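Pbp related beta-lactamase (Pyrococcus abyssi, PDB 2QMI) probably cleaves peptides as a self-compartmentalizing archaeal peptidase, an octamer built from a penicillin-binding-protein and beta-lactamase type fold joined to an octamerisation domain. Local coordinates at residues Asp122-Val125 with Asn129-Pro132; Glu138-Ala143 with Gly164-Gly169; Val3-Ser8 with Leu342-Gly347; Thr65-Met70 with Leu248-Glu253. One frame throughout, in Å; residues are numbered along the deposited sequence.

Interaction 1: residues Asp122-Val125 with Asn129-Pro132; sequences DGMV and NWLP
D122 OD2 is the polar focus here: the backbone N of N129 points a fairly straight but long, weak hydrogen bond at it (3.4 Å, 160°), and the side-chain amide of N129 lies close by, its plane steeply turned from that of the carboxylate. D122 takes part because its CG stands anti to the backbone N (chi1 -172°), which turns the carboxylate toward segment 129-132. The next residue allows the closest backbone approach. With no side chain on G123, its CA comes within 3.3 Å of N129 O, and the indole of W130 can slide in against the same residue. G123 O meets the rim of that ring in the ring plane, 3.2 Å from W130 CZ3. On the same residue, G123 CA sits 3.6 Å from W130 CE3. M124 adds a Met-aromatic contact: its SD lies 5.1 Å from the centroid of the six-membered ring of W130, 48° off the normal, and so approaches obliquely. The pyrrole side of the indole belongs to the interface, where W130 NE1 is hydrogen-bonded to V19 O of a second subunit. The chain reversal after helix 116-124 thus rests chiefly on the close approach at G123 and on the indole, with sulfur set obliquely to the ring and the weak bond to the carboxylate as additions, and one indole joins this turn to the octamer interface.

Interaction 2: residues Glu138-Ala143 with Gly164-Gly169; sequences ETIAFA and GYVLLG
I140 carries most of this contact, and its CB only starts the chain: it leaves to one side of the partner helix, and the CG1-CD1 branch swings in to touch. With CG1 anti to the carbonyl carbon (chi1 -69°) and the chain then extended, the longer branch heads for helix 162-176. CG1 of I140 meets two methyls at once, V166 CG1 and L167 CD2, each at 4.1 Å. One bond further out, I140 CD1 rests against L167 CD2 at the same 4.1 Å separation, so the leucine methyl lies alongside the final bond of the isoleucine. I140 and V166 lie antiparallel, flank to flank. T139 completes the patch more loosely, its CB being 4.4 Å from V166 CG1. The axes of the short segments come within 10.3 Å, their N-to-C directions 123° apart. Beyond the patch, I140 also touches K170, and V166 touches D234. The contact lies in the helical part of the beta-lactamase and penicillin-binding-protein fold, where helix 162-176 lies between helix 136-142 and helix 61-74. Because only carbon atoms come within contact distance, the join has little directional demand; it depends on fit and probably on exclusion of water.

Interaction 3: residues Val3-Ser8 with Leu342-Gly347; sequences VGKLES and LALLLG
L344 faces K5 and L6 with its two methyls divided between them, CD2 going to the lysine and CD1 to the leucine. The lysine side chain crosses that of L344 at a slant, offering the hydrocarbon part of its length: K5 CE is 3.9 Å and K5 CD 4.0 Å from L344 CD2. That chain is extended through its first three torsions and bends only at the last (chi4 67°), which turns NZ from the line of the methylenes while CD and CE stay against the leucine. L6 offers the root of its own side chain, CB, to L344 CD1 at 4.0 Å. The leucine of helix 334-345 holds its CG beside its own backbone N (chi1 -67°), and from there its two methyls serve consecutive residues of helix 3-16. The nearest CA atoms of the two segments, those of L6 and L344, are 8.3 Å apart. Just beyond L344, helix 334-345 ends in a Schellman motif in which G347 takes positive phi and G347 N bonds to L344 O at 2.9 Å. P350 packs on both K5 and L344, and Y340 touches K5 and L6. Bringing the first helix of the chain beside this late one, on the same antiparallel sheet, is a hallmark of the serine beta-lactamase and penicillin-binding-protein fold. Since the lysine touches L344 through its methylenes, with NZ turned from their line, the contact is apolar in chemistry although one partner ends in a charge.

Interaction 4: residues Thr65-Met70 with Leu248-Glu253; sequences TALAIM and LKMYIE
The nearest CA atoms of the two helical segments, those of L67 and Y251, are 10.6 Å apart, so long side chains must span the gap between helix 61-74, which begins at an SxxK-type motif, and helix 241-252. Those of L67 and Y251 meet head on across it. The leucine carries its CG anti to the backbone N (chi1 -174°), and the phenol oxygen ends against its flank: Y251 OH is 3.9 Å from L67 CD2 and 4.1 Å from L67 CB. M250 reaches the same methyl, its CE lying 4.3 Å from L67 CD2. That methionine folds back at its end (chi3 78°), placing CE 3.5 Å above the Y251 ring plane and over the ring centre, a close CH-pi packing of neighbouring residues. The phenol oxygen finds its polar partner in Y247, whose hydroxyl is hydrogen-bonded to it and whose ring meets that of Y251 edge-to-face. M267 and I188 pack against Y251 and L67, respectively. Away from the leucine, K249 NZ forms a salt bridge with E253 OE2 (2.8 Å) one helical turn on and also bonds to G30 O. The contact therefore pairs a buried methyl with a sulfur-bearing chain and a phenol whose oxygen has a hydrogen-bond partner, Y247, in its own helix, which lets a hydroxyl lie against hydrocarbon at probably little cost.

Overall arrangement
Interactions 1 and 2 follow one another along the chain, their centres about 17 Å apart, and touch directly: L131 packs on F142, and both contacts also reach a third subunit. Interactions 2 and 4, about 22 Å apart between centres, meet through Y165 and L168 against T65, joining helix 162-176 to helix 61-74. Helix 61-74 carries K62 of the SxxK pattern near its start, with S59 just ahead, probably the catalytic pair as in relatives; the V166 side chain lies near these residues without touching them. Interaction 3 stands across the chain's centre from interactions 1 and 2, and comes within about 8 Å of interaction 4 at the nearest atoms. Contacts 1, 2 and 4 thus touch in series, while 3 stands apart.

Interaction 1: residues Asp122-Val125 with Asn129-Pro132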
loop_
_atom_site.group_PDB
_atom_site.type_symbol
_atom_site.label_atom_id
_atom_site.label_comp_id
_atom_site.label_asym_id
_atom_site.label_seq_id
_atom_site.Cartn_x
_atom_site.Cartn_y
_atom_site.Cartn_z
ATOM N N ASP A 122 -13.944 -4.320 26.698
ATOM C CA ASP A 122 -13.256 -3.940 25.467
ATOM C C ASP A 122 -11.812 -4.450 25.438
ATOM O O ASP A 122 -11.378 -5.050 24.459
ATOM C CB ASP A 122 -13.262 -2.419 25.299
ATOM C CG ASP A 122 -12.731 -1.977 23.939
ATOM O OD1 ASP A 122 -13.390 -2.276 22.922
ATOM O OD2 ASP A 122 -11.655 -1.340 23.886
ATOM N N GLY A 123 -11.069 -4.206 26.513
ATOM C CA GLY A 123 -9.688 -4.653 26.557
ATOM C C GLY A 123 -9.563 -6.164 26.592
ATOM O O GLY A 123 -8.618 -6.733 26.055
ATOM N N MET A 124 -10.530 -6.820 27.218
ATOM C CA MET A 124 -10.508 -8.268 27.332
ATOM C C MET A 124 -10.745 -8.976 26.000
ATOM O O MET A 124 -10.547 -10.184 25.905
ATOM C CB MET A 124 -11.549 -8.718 28.358
ATOM C CG MET A 124 -11.047 -9.741 29.369
ATOM S SD MET A 124 -9.535 -9.254 30.268
ATOM C CE MET A 124 -10.031 -7.696 30.918
ATOM N N VAL A 125 -11.163 -8.237 24.973
ATOM C CA VAL A 125 -11.409 -8.850 23.661
ATOM C C VAL A 125 -10.554 -8.259 22.529
ATOM O O VAL A 125 -10.980 -8.216 21.376
ATOM C CB VAL A 125 -12.909 -8.747 23.248
ATOM C CG1 VAL A 125 -13.788 -9.452 24.273
ATOM C CG2 VAL A 125 -13.322 -7.286 23.106
ATOM N N ASN A 129 -8.722 0.058 24.784
ATOM C CA ASN A 129 -8.597 0.531 26.158
ATOM C C ASN A 129 -8.287 -0.614 27.116
ATOM O O ASN A 129 -8.067 -1.753 26.686
ATOM C CB ASN A 129 -9.838 1.317 26.617
ATOM C CG ASN A 129 -11.119 0.685 26.180
ATOM O OD1 ASN A 129 -11.293 -0.532 26.303
ATOM N ND2 ASN A 129 -12.042 1.501 25.671
ATOM N N TRP A 130 -8.269 -0.319 28.413
ATOM C CA TRP A 130 -7.915 -1.336 29.395
ATOM C C TRP A 130 -8.294 -0.939 30.824
ATOM O O TRP A 130 -8.128 0.208 31.221
ATOM C CB TRP A 130 -6.402 -1.583 29.290
ATOM C CG TRP A 130 -5.877 -2.780 30.031
ATOM C CD1 TRP A 130 -5.119 -2.775 31.166
ATOM C CD2 TRP A 130 -6.049 -4.160 29.670
ATOM N NE1 TRP A 130 -4.806 -4.060 31.534
ATOM C CE2 TRP A 130 -5.363 -4.931 30.636
ATOM C CE3 TRP A 130 -6.715 -4.818 28.627
ATOM C CZ2 TRP A 130 -5.321 -6.333 30.588
ATOM C CZ3 TRP A 130 -6.674 -6.213 28.581
ATOM C CH2 TRP A 130 -5.978 -6.953 29.559
ATOM N N LEU A 131 -8.820 -1.902 31.577
ATOM C CA LEU A 131 -9.214 -1.708 32.978
ATOM C C LEU A 131 -9.245 -3.108 33.606
ATOM O O LEU A 131 -10.312 -3.690 33.798
ATOM C CB LEU A 131 -10.603 -1.056 33.078
ATOM C CG LEU A 131 -11.059 -0.683 34.503
ATOM C CD1 LEU A 131 -10.052 0.290 35.127
ATOM C CD2 LEU A 131 -12.450 -0.059 34.478
ATOM N N PRO A 132 -8.065 -3.660 33.935
ATOM C CA PRO A 132 -7.908 -4.990 34.528
ATOM C C PRO A 132 -8.449 -5.170 35.938
ATOM O O PRO A 132 -7.687 -5.414 36.867
ATOM C CB PRO A 132 -6.400 -5.209 34.460
ATOM C CG PRO A 132 -5.879 -3.840 34.735
ATOM C CD PRO A 132 -6.760 -2.978 33.852
#

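Interaction 2: residues Glu138-Ala143 with Gly164-Gly169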
loop_
_atom_site.group_PDB
_atom_site.type_symbol
_atom_site.label_atom_id
_atom_site.label_comp_id
_atom_site.label_asym_id
_atom_site.label_seq_id
_atom_site.Cartn_x
_atom_site.Cartn_y
_atom_site.Cartn_z
ATOM N N GLU A 138 -11.409 -4.588 43.330
ATOM C CA GLU A 138 -10.592 -3.693 42.517
ATOM C C GLU A 138 -11.468 -2.633 41.854
ATOM O O GLU A 138 -11.019 -1.502 41.648
ATOM C CB GLU A 138 -9.826 -4.482 41.450
ATOM C CG GLU A 138 -8.832 -5.469 42.037
ATOM C CD GLU A 138 -8.396 -6.537 41.048
ATOM O OE1 GLU A 138 -8.099 -7.671 41.494
ATOM O OE2 GLU A 138 -8.342 -6.249 39.836
ATOM N N THR A 139 -12.712 -2.995 41.529
ATOM C CA THR A 139 -13.641 -2.053 40.894
ATOM C C THR A 139 -14.063 -0.960 41.879
ATOM O O THR A 139 -14.157 0.219 41.516
ATOM C CB THR A 139 -14.918 -2.769 40.359
ATOM O OG1 THR A 139 -14.546 -3.802 39.437
ATOM C CG2 THR A 139 -15.824 -1.783 39.641
ATOM N N ILE A 140 -14.325 -1.352 43.124
ATOM C CA ILE A 140 -14.719 -0.388 44.145
ATOM C C ILE A 140 -13.545 0.549 44.425
ATOM O O ILE A 140 -13.729 1.761 44.534
ATOM C CB ILE A 140 -15.181 -1.091 45.456
ATOM C CG1 ILE A 140 -16.508 -1.819 45.205
ATOM C CG2 ILE A 140 -15.365 -0.069 46.574
ATOM C CD1 ILE A 140 -17.056 -2.577 46.402
ATOM N N ALA A 141 -12.341 -0.012 44.522
ATOM C CA ALA A 141 -11.146 0.787 44.757
ATOM C C ALA A 141 -11.104 1.862 43.667
ATOM O O ALA A 141 -11.072 3.060 43.954
ATOM C CB ALA A 141 -9.903 -0.095 44.693
ATOM N N PHE A 142 -11.129 1.415 42.415
ATOM C CA PHE A 142 -11.127 2.304 41.252
ATOM C C PHE A 142 -12.187 3.421 41.360
ATOM O O PHE A 142 -11.902 4.586 41.093
ATOM C CB PHE A 142 -11.374 1.470 39.987
ATOM C CG PHE A 142 -11.399 2.270 38.715
ATOM C CD1 PHE A 142 -10.260 2.934 38.267
ATOM C CD2 PHE A 142 -12.560 2.346 37.952
ATOM C CE1 PHE A 142 -10.275 3.660 37.072
ATOM C CE2 PHE A 142 -12.591 3.071 36.752
ATOM C CZ PHE A 142 -11.448 3.727 36.314
ATOM N N ALA A 143 -13.403 3.060 41.760
ATOM C CA ALA A 143 -14.501 4.023 41.877
ATOM C C ALA A 143 -14.482 4.881 43.149
ATOM O O ALA A 143 -15.479 5.518 43.484
ATOM C CB ALA A 143 -15.845 3.282 41.774
ATOM N N GLY A 164 -23.146 0.555 40.325
ATOM C CA GLY A 164 -24.211 0.568 41.307
ATOM C C GLY A 164 -24.508 -0.833 41.824
ATOM O O GLY A 164 -24.717 -1.018 43.022
ATOM N N TYR A 165 -24.525 -1.825 40.938
ATOM C CA TYR A 165 -24.809 -3.192 41.372
ATOM C C TYR A 165 -23.588 -3.919 41.900
ATOM O O TYR A 165 -23.707 -4.966 42.532
ATOM C CB TYR A 165 -25.487 -3.998 40.259
ATOM C CG TYR A 165 -26.986 -3.780 40.235
ATOM C CD1 TYR A 165 -27.871 -4.848 40.354
ATOM C CD2 TYR A 165 -27.513 -2.490 40.140
ATOM C CE1 TYR A 165 -29.255 -4.638 40.381
ATOM C CE2 TYR A 165 -28.881 -2.267 40.166
ATOM C CZ TYR A 165 -29.748 -3.342 40.289
ATOM O OH TYR A 165 -31.097 -3.107 40.330
ATOM N N VAL A 166 -22.412 -3.363 41.635
ATOM C CA VAL A 166 -21.194 -3.945 42.166
ATOM C C VAL A 166 -21.252 -3.644 43.667
ATOM O O VAL A 166 -20.923 -4.495 44.498
ATOM C CB VAL A 166 -19.938 -3.294 41.546
ATOM C CG1 VAL A 166 -18.690 -3.694 42.342
ATOM C CG2 VAL A 166 -19.801 -3.735 40.088
ATOM N N LEU A 167 -21.700 -2.433 43.998
ATOM C CA LEU A 167 -21.835 -2.000 45.385
ATOM C C LEU A 167 -22.904 -2.828 46.099
ATOM O O LEU A 167 -22.725 -3.216 47.256
ATOM C CB LEU A 167 -22.186 -0.510 45.440
ATOM C CG LEU A 167 -21.047 0.419 44.996
ATOM C CD1 LEU A 167 -21.556 1.843 44.828
ATOM C CD2 LEU A 167 -19.926 0.363 46.015
ATOM N N LEU A 168 -24.011 -3.093 45.405
ATOM C CA LEU A 168 -25.091 -3.908 45.952
ATOM C C LEU A 168 -24.541 -5.293 46.257
ATOM O O LEU A 168 -24.975 -5.947 47.202
ATOM C CB LEU A 168 -26.243 -4.035 44.951
ATOM C CG LEU A 168 -27.201 -2.855 44.771
ATOM C CD1 LEU A 168 -28.191 -3.167 43.646
ATOM C CD2 LEU A 168 -27.942 -2.596 46.077
ATOM N N GLY A 169 -23.588 -5.743 45.448
ATOM C CA GLY A 169 -22.986 -7.047 45.674
ATOM C C GLY A 169 -22.164 -7.049 46.957
ATOM O O GLY A 169 -22.112 -8.048 47.679
#

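Interaction 3: residues Val3-Ser8 with Leu342-Gly347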
loop_
_atom_site.group_PDB
_atom_site.type_symbol
_atom_site.label_atom_id
_atom_site.label_comp_id
_atom_site.label_asym_id
_atom_site.label_seq_id
_atom_site.Cartn_x
_atom_site.Cartn_y
_atom_site.Cartn_z
ATOM N N VAL A 3 -45.286 -21.781 15.621
ATOM C CA VAL A 3 -43.850 -22.065 15.639
ATOM C C VAL A 3 -43.168 -21.922 14.277
ATOM O O VAL A 3 -42.044 -21.429 14.196
ATOM C CB VAL A 3 -43.551 -23.486 16.181
ATOM C CG1 VAL A 3 -44.295 -23.710 17.486
ATOM C CG2 VAL A 3 -43.931 -24.528 15.158
ATOM N N GLY A 4 -43.834 -22.359 13.214
ATOM C CA GLY A 4 -43.244 -22.244 11.891
ATOM C C GLY A 4 -42.853 -20.805 11.612
ATOM O O GLY A 4 -41.771 -20.521 11.086
ATOM N N LYS A 5 -43.741 -19.889 11.978
ATOM C CA LYS A 5 -43.509 -18.468 11.786
ATOM C C LYS A 5 -42.331 -18.014 12.671
ATOM O O LYS A 5 -41.463 -17.253 12.234
ATOM C CB LYS A 5 -44.797 -17.715 12.140
ATOM C CG LYS A 5 -44.803 -16.210 11.907
ATOM C CD LYS A 5 -46.226 -15.681 12.129
ATOM C CE LYS A 5 -46.306 -14.159 12.171
ATOM N NZ LYS A 5 -45.998 -13.518 10.876
ATOM N N LEU A 6 -42.287 -18.499 13.909
ATOM C CA LEU A 6 -41.210 -18.115 14.820
ATOM C C LEU A 6 -39.839 -18.650 14.399
ATOM O O LEU A 6 -38.869 -17.897 14.326
ATOM C CB LEU A 6 -41.522 -18.582 16.241
ATOM C CG LEU A 6 -40.418 -18.294 17.268
ATOM C CD1 LEU A 6 -40.165 -16.804 17.342
ATOM C CD2 LEU A 6 -40.822 -18.833 18.627
ATOM N N GLU A 7 -39.760 -19.948 14.122
ATOM C CA GLU A 7 -38.494 -20.553 13.721
ATOM C C GLU A 7 -37.995 -19.942 12.409
ATOM O O GLU A 7 -36.802 -19.655 12.251
ATOM C CB GLU A 7 -38.662 -22.069 13.575
ATOM C CG GLU A 7 -39.359 -22.712 14.762
ATOM C CD GLU A 7 -39.159 -24.218 14.838
ATOM O OE1 GLU A 7 -39.214 -24.895 13.788
ATOM O OE2 GLU A 7 -38.957 -24.730 15.958
ATOM N N SER A 8 -38.920 -19.741 11.473
ATOM C CA SER A 8 -38.592 -19.148 10.183
ATOM C C SER A 8 -37.919 -17.799 10.437
ATOM O O SER A 8 -36.841 -17.508 9.913
ATOM C CB SER A 8 -39.874 -18.944 9.366
ATOM O OG SER A 8 -39.589 -18.728 7.997
ATOM N N LEU A 342 -43.426 -13.321 22.367
ATOM C CA LEU A 342 -44.465 -12.819 23.259
ATOM C C LEU A 342 -45.675 -12.332 22.469
ATOM O O LEU A 342 -46.814 -12.626 22.830
ATOM C CB LEU A 342 -43.919 -11.689 24.134
ATOM C CG LEU A 342 -42.910 -12.123 25.201
ATOM C CD1 LEU A 342 -42.227 -10.912 25.798
ATOM C CD2 LEU A 342 -43.621 -12.928 26.270
ATOM N N ALA A 343 -45.429 -11.598 21.388
ATOM C CA ALA A 343 -46.507 -11.090 20.545
ATOM C C ALA A 343 -47.355 -12.232 19.986
ATOM O O ALA A 343 -48.590 -12.167 20.001
ATOM C CB ALA A 343 -45.933 -10.274 19.403
ATOM N N LEU A 344 -46.693 -13.272 19.486
ATOM C CA LEU A 344 -47.397 -14.423 18.937
ATOM C C LEU A 344 -48.298 -15.045 19.996
ATOM O O LEU A 344 -49.477 -15.315 19.751
ATOM C CB LEU A 344 -46.394 -15.458 18.434
ATOM C CG LEU A 344 -45.576 -15.026 17.218
ATOM C CD1 LEU A 344 -44.541 -16.098 16.896
ATOM C CD2 LEU A 344 -46.505 -14.795 16.033
ATOM N N LEU A 345 -47.731 -15.265 21.178
ATOM C CA LEU A 345 -48.465 -15.841 22.303
ATOM C C LEU A 345 -49.651 -14.970 22.713
ATOM O O LEU A 345 -50.657 -15.481 23.213
ATOM C CB LEU A 345 -47.528 -16.017 23.501
ATOM C CG LEU A 345 -46.470 -17.118 23.396
ATOM C CD1 LEU A 345 -45.415 -16.930 24.467
ATOM C CD2 LEU A 345 -47.144 -18.471 23.539
ATOM N N LEU A 346 -49.521 -13.660 22.518
ATOM C CA LEU A 346 -50.579 -12.715 22.853
ATOM C C LEU A 346 -51.565 -12.575 21.690
ATOM O O LEU A 346 -52.443 -11.701 21.703
ATOM C CB LEU A 346 -49.983 -11.340 23.175
ATOM C CG LEU A 346 -49.277 -11.148 24.522
ATOM C CD1 LEU A 346 -48.528 -9.817 24.520
ATOM C CD2 LEU A 346 -50.292 -11.177 25.653
ATOM N N GLY A 347 -51.400 -13.421 20.676
ATOM C CA GLY A 347 -52.288 -13.385 19.529
ATOM C C GLY A 347 -52.169 -12.160 18.637
ATOM O O GLY A 347 -53.101 -11.843 17.896
#

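Interaction 4: residues Thr65-Met70 with Leu248-Glu253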
loop_
_atom_site.group_PDB
_atom_site.type_symbol
_atom_site.label_atom_id
_atom_site.label_comp_id
_atom_site.label_asym_id
_atom_site.label_seq_id
_atom_site.Cartn_x
_atom_site.Cartn_y
_atom_site.Cartn_z
ATOM N N THR A 65 -29.380 -10.075 41.883
ATOM C CA THR A 65 -28.819 -9.231 42.920
ATOM C C THR A 65 -29.936 -8.498 43.661
ATOM O O THR A 65 -29.895 -8.370 44.889
ATOM C CB THR A 65 -27.852 -8.189 42.325
ATOM O OG1 THR A 65 -26.711 -8.852 41.771
ATOM C CG2 THR A 65 -27.396 -7.201 43.397
ATOM N N ALA A 66 -30.927 -8.010 42.917
ATOM C CA ALA A 66 -32.041 -7.284 43.520
ATOM C C ALA A 66 -32.888 -8.203 44.397
ATOM O O ALA A 66 -33.408 -7.777 45.431
ATOM C CB ALA A 66 -32.905 -6.654 42.438
ATOM N N LEU A 67 -33.017 -9.461 43.988
ATOM C CA LEU A 67 -33.797 -10.427 44.743
ATOM C C LEU A 67 -33.112 -10.701 46.079
ATOM O O LEU A 67 -33.763 -10.716 47.130
ATOM C CB LEU A 67 -33.950 -11.727 43.944
ATOM C CG LEU A 67 -34.868 -12.814 44.522
ATOM C CD1 LEU A 67 -36.285 -12.273 44.708
ATOM C CD2 LEU A 67 -34.888 -14.005 43.581
ATOM N N ALA A 68 -31.800 -10.916 46.040
ATOM C CA ALA A 68 -31.033 -11.170 47.256
ATOM C C ALA A 68 -31.274 -10.030 48.240
ATOM O O ALA A 68 -31.462 -10.258 49.442
ATOM C CB ALA A 68 -29.553 -11.270 46.933
ATOM N N ILE A 69 -31.273 -8.807 47.716
ATOM C CA ILE A 69 -31.495 -7.617 48.525
ATOM C C ILE A 69 -32.887 -7.642 49.151
ATOM O O ILE A 69 -33.047 -7.263 50.308
ATOM C CB ILE A 69 -31.355 -6.324 47.682
ATOM C CG1 ILE A 69 -29.892 -6.113 47.277
ATOM C CG2 ILE A 69 -31.884 -5.127 48.465
ATOM C CD1 ILE A 69 -28.932 -5.802 48.431
ATOM N N MET A 70 -33.890 -8.075 48.387
ATOM C CA MET A 70 -35.257 -8.144 48.899
ATOM C C MET A 70 -35.331 -9.129 50.055
ATOM O O MET A 70 -35.999 -8.881 51.055
ATOM C CB MET A 70 -36.236 -8.592 47.804
ATOM C CG MET A 70 -36.440 -7.607 46.654
ATOM S SD MET A 70 -37.244 -6.047 47.124
ATOM C CE MET A 70 -35.817 -5.006 47.369
ATOM N N LEU A 248 -37.959 -17.654 35.787
ATOM C CA LEU A 248 -39.098 -16.830 35.394
ATOM C C LEU A 248 -40.367 -17.353 36.064
ATOM O O LEU A 248 -41.208 -16.575 36.508
ATOM C CB LEU A 248 -39.256 -16.848 33.870
ATOM C CG LEU A 248 -38.313 -15.889 33.128
ATOM C CD1 LEU A 248 -38.236 -16.221 31.643
ATOM C CD2 LEU A 248 -38.807 -14.473 33.344
ATOM N N LYS A 249 -40.480 -18.677 36.149
ATOM C CA LYS A 249 -41.634 -19.344 36.760
ATOM C C LYS A 249 -41.945 -18.763 38.144
ATOM O O LYS A 249 -43.101 -18.537 38.497
ATOM C CB LYS A 249 -41.351 -20.851 36.858
ATOM C CG LYS A 249 -42.470 -21.707 37.437
ATOM C CD LYS A 249 -42.082 -23.200 37.395
ATOM C CE LYS A 249 -43.187 -24.109 37.958
ATOM N NZ LYS A 249 -44.510 -23.920 37.256
ATOM N N MET A 250 -40.897 -18.502 38.915
ATOM C CA MET A 250 -41.058 -17.952 40.251
ATOM C C MET A 250 -41.792 -16.610 40.223
ATOM O O MET A 250 -42.760 -16.411 40.963
ATOM C CB MET A 250 -39.693 -17.767 40.919
ATOM C CG MET A 250 -39.799 -17.384 42.379
ATOM S SD MET A 250 -38.423 -16.380 42.943
ATOM C CE MET A 250 -38.899 -14.794 42.254
ATOM N N TYR A 251 -41.332 -15.690 39.379
ATOM C CA TYR A 251 -41.964 -14.377 39.289
ATOM C C TYR A 251 -43.404 -14.488 38.793
ATOM O O TYR A 251 -44.321 -13.918 39.384
ATOM C CB TYR A 251 -41.159 -13.457 38.357
ATOM C CG TYR A 251 -39.785 -13.073 38.883
ATOM C CD1 TYR A 251 -39.640 -12.131 39.901
ATOM C CD2 TYR A 251 -38.633 -13.663 38.366
ATOM C CE1 TYR A 251 -38.376 -11.783 40.393
ATOM C CE2 TYR A 251 -37.365 -13.325 38.849
ATOM C CZ TYR A 251 -37.243 -12.390 39.862
ATOM O OH TYR A 251 -35.995 -12.095 40.363
ATOM N N ILE A 252 -43.605 -15.231 37.715
ATOM C CA ILE A 252 -44.944 -15.390 37.150
ATOM C C ILE A 252 -45.965 -15.893 38.174
ATOM O O ILE A 252 -46.964 -15.222 38.450
ATOM C CB ILE A 252 -44.930 -16.371 35.951
ATOM C CG1 ILE A 252 -44.113 -15.782 34.803
ATOM C CG2 ILE A 252 -46.364 -16.672 35.497
ATOM C CD1 ILE A 252 -43.762 -16.801 33.733
ATOM N N GLU A 253 -45.708 -17.075 38.728
ATOM C CA GLU A 253 -46.604 -17.692 39.701
ATOM C C GLU A 253 -46.468 -17.049 41.074
ATOM O O GLU A 253 -47.017 -17.541 42.064
ATOM C CB GLU A 253 -46.303 -19.188 39.799
ATOM C CG GLU A 253 -46.208 -19.877 38.442
ATOM C CD GLU A 253 -45.897 -21.360 38.557
ATOM O OE1 GLU A 253 -44.961 -21.721 39.310
ATOM O OE2 GLU A 253 -46.585 -22.168 37.893
#